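PDB 1ZVT: topoisomerase IV subunit A from Escherichia coli, which forms part of the type II topoisomerase that decatenates and relaxes DNA, its C-terminal domain probably binding DNA and tuning substrate choice. Local coordinates for residues A[54-59]-A[121-126]. Numbering follows the deposited sequence.
Sequences GRSYAI and AGKALI
S56 and K123 form the hydrogen-bonded antiparallel pair that adds the short strand 123-124, lent by a distant part of the chain, to the edge of one four-stranded blade in this beta-pinwheel domain. S56 N donates to K123 O at 2.9 Å, and K123 N returns the bond to S56 O.

From the neighbouring non-hydrogen-bonded pair with A124, the R55 side chain runs back along the partner strand. R55 CB lies 3.4 Å from K123 O, with CG near it too. R55 CD comes to 4.1 Å from A121 O, and the bend at chi3 (70°) turns the guanidinium side-on, with that oxygen close to its plane. R55 NE meets A121 O at 2.9 Å, nearly along the C=O axis, whereas R55 NH2, at 3.0 Å, stands above the carbonyl plane and off the lone pairs; R55 CZ lies 3.4 Å from A121 O. NH2 also bonds weakly to G122 O. One face lies over K123 C and A124 N, while NH1 touches A124 CB, a short side chain consistent with the flat group lying close. Arginine suits this place by offering several N-H groups where strand gives way to loop.

G122, at positive phi, has no side chain to strike S56 O or the Y57 ring. At the other end, a side chain on G54 would hit I126 O and the preceding carbonyl O; G54 O accepts two amides, L125 N and, nearly straight at 171°, I126 N.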
loop_
_atom_site.group_PDB
_atom_site.type_symbol
_atom_site.label_atom_id
_atom_site.label_comp_id
_atom_site.label_asym_id
_atom_site.label_seq_id
_atom_site.Cartn_x
_atom_site.Cartn_y
_atom_site.Cartn_z
ATOM N N GLY A 54 3.650 -10.074 -3.335
ATOM C CA GLY A 54 4.732 -9.092 -3.169
ATOM C C GLY A 54 5.543 -8.831 -4.428
ATOM O O GLY A 54 6.629 -8.229 -4.362
ATOM N N ARG A 55 5.029 -9.276 -5.570
ATOM C CA ARG A 55 5.685 -8.981 -6.857
ATOM C C ARG A 55 5.177 -7.662 -7.426
ATOM O O ARG A 55 4.020 -7.323 -7.238
ATOM C CB ARG A 55 5.448 -10.124 -7.860
ATOM C CG ARG A 55 6.052 -11.469 -7.398
ATOM C CD ARG A 55 6.068 -12.503 -8.534
ATOM N NE ARG A 55 7.043 -12.189 -9.585
ATOM C CZ ARG A 55 8.328 -12.557 -9.582
ATOM N NH1 ARG A 55 8.854 -13.227 -8.550
ATOM N NH2 ARG A 55 9.103 -12.247 -10.607
ATOM N N SER A 56 6.037 -6.922 -8.132
ATOM C CA SER A 56 5.617 -5.691 -8.825
ATOM C C SER A 56 5.820 -5.800 -10.345
ATOM O O SER A 56 6.693 -6.529 -10.818
ATOM C CB SER A 56 6.333 -4.444 -8.287
ATOM O OG SER A 56 7.725 -4.492 -8.560
ATOM N N TYR A 57 5.002 -5.055 -11.092
ATOM C CA TYR A 57 4.951 -5.152 -12.536
ATOM C C TYR A 57 4.714 -3.762 -13.076
ATOM O O TYR A 57 3.934 -3.013 -12.488
ATOM C CB TYR A 57 3.764 -6.004 -12.981
ATOM C CG TYR A 57 3.631 -7.358 -12.363
ATOM C CD1 TYR A 57 3.058 -7.514 -11.099
ATOM C CD2 TYR A 57 4.009 -8.505 -13.070
ATOM C CE1 TYR A 57 2.902 -8.789 -10.540
ATOM C CE2 TYR A 57 3.853 -9.776 -12.506
ATOM C CZ TYR A 57 3.294 -9.893 -11.256
ATOM O OH TYR A 57 3.156 -11.131 -10.676
ATOM N N ALA A 58 5.360 -3.419 -14.193
ATOM C CA ALA A 58 5.074 -2.159 -14.854
ATOM C C ALA A 58 4.464 -2.374 -16.238
ATOM O O ALA A 58 4.868 -3.294 -16.967
ATOM C CB ALA A 58 6.333 -1.331 -14.986
ATOM N N ILE A 59 3.516 -1.515 -16.596
ATOM C CA ILE A 59 2.860 -1.574 -17.909
ATOM C C ILE A 59 2.922 -0.162 -18.517
ATOM O O ILE A 59 2.788 0.832 -17.810
ATOM C CB ILE A 59 1.375 -2.034 -17.782
ATOM C CG1 ILE A 59 1.278 -3.508 -17.344
ATOM C CG2 ILE A 59 0.574 -1.796 -19.090
ATOM C CD1 ILE A 59 -0.183 -4.049 -17.259
ATOM N N ALA A 121 6.616 -11.406 -15.974
ATOM C CA ALA A 121 6.549 -11.992 -14.640
ATOM C C ALA A 121 6.863 -10.977 -13.550
ATOM O O ALA A 121 6.815 -11.322 -12.386
ATOM C CB ALA A 121 7.496 -13.190 -14.536
ATOM N N GLY A 122 7.190 -9.739 -13.934
ATOM C CA GLY A 122 7.563 -8.683 -12.964
ATOM C C GLY A 122 8.765 -9.043 -12.107
ATOM O O GLY A 122 9.635 -9.844 -12.519
ATOM N N LYS A 123 8.804 -8.456 -10.913
ATOM C CA LYS A 123 9.938 -8.552 -9.990
ATOM C C LYS A 123 9.495 -8.980 -8.601
ATOM O O LYS A 123 8.455 -8.539 -8.116
ATOM C CB LYS A 123 10.638 -7.180 -9.920
ATOM C CG LYS A 123 11.412 -6.884 -8.660
ATOM C CD LYS A 123 12.024 -5.489 -8.701
ATOM C CE LYS A 123 12.751 -5.195 -7.390
ATOM N NZ LYS A 123 13.463 -3.874 -7.399
ATOM N N ALA A 124 10.288 -9.845 -7.950
ATOM C CA ALA A 124 10.068 -10.147 -6.540
ATOM C C ALA A 124 10.497 -8.923 -5.752
ATOM O O ALA A 124 11.688 -8.616 -5.686
ATOM C CB ALA A 124 10.896 -11.385 -6.126
ATOM N N LEU A 125 9.544 -8.168 -5.225
ATOM C CA LEU A 125 9.887 -6.882 -4.613
ATOM C C LEU A 125 9.965 -7.002 -3.101
ATOM O O LEU A 125 10.931 -6.548 -2.489
ATOM C CB LEU A 125 8.889 -5.796 -5.004
ATOM C CG LEU A 125 8.883 -4.486 -4.216
ATOM C CD1 LEU A 125 10.123 -3.667 -4.503
ATOM C CD2 LEU A 125 7.602 -3.692 -4.563
ATOM N N ILE A 126 8.922 -7.563 -2.501
ATOM C CA ILE A 126 8.944 -7.798 -1.054
ATOM C C ILE A 126 8.727 -9.274 -0.745
ATOM O O ILE A 126 7.815 -9.925 -1.280
ATOM C CB ILE A 126 7.991 -6.859 -0.269
ATOM C CG1 ILE A 126 8.057 -7.151 1.240
ATOM C CG2 ILE A 126 6.564 -6.933 -0.810
ATOM C CD1 ILE A 126 7.628 -5.974 2.070
HETATM O O HOH W 1 5.282 -13.683 -11.666
#